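Local atomic coordinates of mitotic checkpoint control protein kinase BUB1 (Drosophila melanogaster, PDB entry 6JKK), a protein that probably acts as an ATP-binding protein kinase of the mitotic checkpoint at kinetochores, this chain being its kinase domain. Residues I140-C143 with N144-S148; R152-D155 with E156-M160. All blocks are in the same frame, centred on the assembly; numbering follows the deposited sequence.

How the interactions relate
Following the chain from the N terminus, helix 139-150 comes first of the two helices here, and interaction 1 lies within it. It links successive turns of that helix, 140-143 to 144-148, and closes no loop. The chain then leaves the helix through a short loop and starts helix 156-175. Interaction 2 forms at this start, where 152-155 meets 156-160. The two contacts follow in series and neither nests in nor crosses the other. The centres of interactions 1 and 2 are about 11 Å apart. M154 packs on the backbone of C143, and K147 lies against R152, which joins helix 139-150 to the start of 156-175. Both contacts lie beside helix 325-339, and interaction 2 also reaches helices 246-261 and 310-322.

Interaction 1: I140-C143 with N144-S148; sequences IGVC and NKVKS
C143 and K147 meet one helical turn apart on helix 139-150. The C143 sulfur sits beside the lysine tail, with SG 3.6 Å from K147 CE. K147 starts with CG beside its own backbone N and then bends at chi3 (-98°). This bend brings the tail back over the preceding turn, so that CE also lies 3.2 Å from the C143 carbonyl O. The ammonium end reaches the N144 amide, where K147 NZ gives a weak hydrogen bond to N144 OD1 at 3.5 Å.

The buried side carries V142 and V146. The two valines themselves make only a wide contact, V142 CG1 being 4.4 Å from V146 CG2. The tight packing comes from outside: F335 of helix 325-339 lies against both valines, and L339 of the same helix touches V142. V146 CG2 also lies near the V142 carbonyl O at 3.3 Å. That oxygen takes the V146 N-H in a fairly straight bond of 2.9 Å (163° at the hydrogen).

The opposite character is found at N144 and K145. N144 is exposed, and its side chain runs alongside I140, both pointing the same way. Its amide nitrogen comes next to the isoleucine methyl, ND2 3.5 Å from I140 CG2. K145 is fully extended and its amine leads away from the turn before it. Its CB stays close, 3.3 Å from the G141 carbonyl O.

The N-H groups of N144, K145, V146 and K147 bond in turn to the carbonyls of I140, G141, V142 and C143, the i to i+4 pattern of an alpha helix. The helix follows strand 127-132 and the linker between the lobes, consistent with helix αD of the protein kinase fold, its valine face against helix 325-339.

Interaction 2: R152-D155 with E156-M160; sequences RNMD and EYVVM
Chi1 of D155 (-179°) sets CG anti to the backbone N and swings the carboxylate toward the first turn of helix 156-175. M154 has a similar first torsion (-175°), which carries its thioether toward V158 and V159. OD2 of D155 then takes the N-H of Y157 at 2.8 Å. The donor comes from above the carboxylate plane, about 40° out of it. The same oxygen accepts a weak second bond from V158 N at 3.4 Å. OD2 also lies near the plane of the Y157 ring, at its edge.

D155 is thus the N-cap of the helix: its side chain takes up N-H groups of the first turn, which have no preceding helical carbonyl to bond to. Its negative charge at this end would be expected to interact favourably with the helix dipole. The backbone joins in as well, since D155 O receives V159 N at 2.9 Å and opens the regular helical bonding. The other carboxylate oxygen, OD1, is hydrogen-bonded to Y327 OH of helix 325-339, so the carboxylate is held at both oxygens.

M154 packs over the valines from the loop. Its side chain meets that of V158 at about a right angle, with SD 3.9 Å from V158 CG1. Against V159 it lies more slanted, and CG comes within 3.7 Å of V159 CG2. L259 of helix 246-261 touches both M154 and V159, while A331 and F335 of helix 325-339 pack on V158.

Further along the helix, M160 lays its CE over the centre of the Y157 ring, 3.5 Å above the plane. The tyrosine hydroxyl is hydrogen-bonded to K324 NZ. E156 OE2 accepts hydrogen bonds from Q287 N and W291 NE1.

Interaction 1: I140-C143 with N144-S148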
# COMPACT_ATOMS: atom_id res chain seq x y z
N ILE A 140 -1.25 0.67 10.62
CA ILE A 140 -1.00 -0.20 11.77
C ILE A 140 -0.71 0.63 13.01
O ILE A 140 -1.35 0.46 14.06
CB ILE A 140 0.19 -1.16 11.50
CG1 ILE A 140 -0.26 -2.37 10.71
CG2 ILE A 140 0.83 -1.62 12.82
CD1 ILE A 140 -1.19 -3.30 11.51
N GLY A 141 0.26 1.54 12.89
CA GLY A 141 0.66 2.37 14.01
C GLY A 141 -0.48 3.25 14.51
O GLY A 141 -0.65 3.43 15.71
N VAL A 142 -1.24 3.81 13.57
CA VAL A 142 -2.41 4.62 13.89
C VAL A 142 -3.49 3.79 14.56
O VAL A 142 -4.04 4.18 15.60
CB VAL A 142 -2.99 5.27 12.61
CG1 VAL A 142 -4.34 5.92 12.90
CG2 VAL A 142 -2.01 6.30 12.05
N CYS A 143 -3.80 2.64 13.97
CA CYS A 143 -4.82 1.73 14.51
C CYS A 143 -4.51 1.33 15.96
O CYS A 143 -5.39 1.27 16.83
CB CYS A 143 -4.86 0.49 13.64
SG CYS A 143 -6.41 -0.41 13.62
N ASN A 144 -3.24 1.05 16.21
CA ASN A 144 -2.83 0.59 17.52
C ASN A 144 -2.79 1.74 18.51
O ASN A 144 -3.15 1.58 19.68
CB ASN A 144 -1.47 -0.12 17.43
CG ASN A 144 -1.58 -1.49 16.79
OD1 ASN A 144 -2.58 -2.19 16.97
ND2 ASN A 144 -0.56 -1.88 16.04
N LYS A 145 -2.39 2.92 18.05
CA LYS A 145 -2.37 4.08 18.93
C LYS A 145 -3.79 4.44 19.36
O LYS A 145 -4.03 4.75 20.53
CB LYS A 145 -1.69 5.28 18.26
CG LYS A 145 -1.75 6.56 19.08
CD LYS A 145 -0.89 7.65 18.45
CE LYS A 145 -0.87 8.91 19.31
NZ LYS A 145 -0.03 9.99 18.71
N VAL A 146 -4.73 4.38 18.42
CA VAL A 146 -6.14 4.68 18.72
C VAL A 146 -6.71 3.71 19.75
O VAL A 146 -7.43 4.10 20.68
CB VAL A 146 -6.99 4.65 17.43
CG1 VAL A 146 -8.49 4.55 17.77
CG2 VAL A 146 -6.71 5.88 16.58
N LYS A 147 -6.38 2.43 19.60
CA LYS A 147 -6.87 1.42 20.54
C LYS A 147 -6.21 1.59 21.90
O LYS A 147 -6.84 1.33 22.94
CB LYS A 147 -6.64 0.00 19.99
CG LYS A 147 -7.72 -0.49 19.03
CD LYS A 147 -7.34 -1.82 18.38
CE LYS A 147 -6.75 -1.60 16.99
NZ LYS A 147 -5.97 -2.78 16.50
N SER A 148 -4.96 2.02 21.90
CA SER A 148 -4.22 2.26 23.14
C SER A 148 -4.83 3.41 23.94
O SER A 148 -4.95 3.34 25.16
CB SER A 148 -2.75 2.59 22.82
OG SER A 148 -2.08 3.04 23.98

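Interaction 2: R152-D155 with E156-M160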
# COMPACT_ATOMS: atom_id res chain seq x y z
N ARG A 152 -10.89 1.09 22.68
CA ARG A 152 -11.97 0.67 21.81
C ARG A 152 -11.38 0.47 20.42
O ARG A 152 -10.29 0.97 20.13
CB ARG A 152 -13.06 1.74 21.73
CG ARG A 152 -13.68 2.14 23.07
CD ARG A 152 -14.58 1.04 23.64
NE ARG A 152 -15.29 1.49 24.83
CZ ARG A 152 -14.76 1.50 26.05
NH1 ARG A 152 -13.53 1.06 26.24
NH2 ARG A 152 -15.48 1.94 27.08
N ASN A 153 -12.09 -0.25 19.56
CA ASN A 153 -11.67 -0.35 18.16
C ASN A 153 -11.81 1.00 17.49
O ASN A 153 -12.55 1.86 17.97
CB ASN A 153 -12.50 -1.39 17.40
CG ASN A 153 -11.95 -2.80 17.53
OD1 ASN A 153 -10.74 -3.00 17.52
ND2 ASN A 153 -12.84 -3.78 17.64
N MET A 154 -11.10 1.20 16.38
CA MET A 154 -11.31 2.40 15.57
C MET A 154 -12.79 2.53 15.25
O MET A 154 -13.45 1.53 14.94
CB MET A 154 -10.49 2.34 14.28
CG MET A 154 -10.57 3.62 13.45
SD MET A 154 -9.42 3.64 12.06
CE MET A 154 -7.93 3.07 12.88
N ASP A 155 -13.31 3.76 15.34
CA ASP A 155 -14.73 4.01 15.11
C ASP A 155 -15.15 3.57 13.71
O ASP A 155 -14.44 3.83 12.74
CB ASP A 155 -15.04 5.49 15.31
CG ASP A 155 -16.50 5.80 15.10
OD1 ASP A 155 -17.26 5.82 16.09
OD2 ASP A 155 -16.90 6.04 13.94
N GLU A 156 -16.30 2.91 13.63
CA GLU A 156 -16.78 2.33 12.38
C GLU A 156 -16.82 3.36 11.25
O GLU A 156 -16.44 3.05 10.11
CB GLU A 156 -18.18 1.74 12.58
CG GLU A 156 -18.66 0.93 11.37
CD GLU A 156 -20.15 0.70 11.38
OE1 GLU A 156 -20.83 1.15 12.33
OE2 GLU A 156 -20.65 0.07 10.42
N TYR A 157 -17.27 4.57 11.55
CA TYR A 157 -17.41 5.59 10.51
C TYR A 157 -16.07 6.16 10.08
O TYR A 157 -15.87 6.48 8.90
CB TYR A 157 -18.42 6.66 10.95
CG TYR A 157 -19.83 6.14 10.88
CD1 TYR A 157 -20.36 5.37 11.91
CD2 TYR A 157 -20.63 6.39 9.77
CE1 TYR A 157 -21.66 4.88 11.85
CE2 TYR A 157 -21.91 5.90 9.70
CZ TYR A 157 -22.42 5.15 10.73
OH TYR A 157 -23.71 4.67 10.64
N VAL A 158 -15.13 6.27 11.01
CA VAL A 158 -13.75 6.61 10.63
C VAL A 158 -13.20 5.53 9.69
O VAL A 158 -12.53 5.85 8.70
CB VAL A 158 -12.83 6.79 11.86
CG1 VAL A 158 -11.39 6.96 11.43
CG2 VAL A 158 -13.27 8.01 12.66
N VAL A 159 -13.50 4.27 9.98
CA VAL A 159 -13.05 3.19 9.10
C VAL A 159 -13.70 3.30 7.71
O VAL A 159 -13.04 3.08 6.69
CB VAL A 159 -13.27 1.78 9.71
CG1 VAL A 159 -12.79 0.69 8.76
CG2 VAL A 159 -12.54 1.66 11.06
N MET A 160 -14.98 3.65 7.66
CA MET A 160 -15.65 3.84 6.37
C MET A 160 -14.94 4.92 5.56
O MET A 160 -14.77 4.78 4.34
CB MET A 160 -17.10 4.25 6.56
CG MET A 160 -17.96 3.25 7.26
SD MET A 160 -19.64 3.87 7.22
CE MET A 160 -20.32 2.90 8.56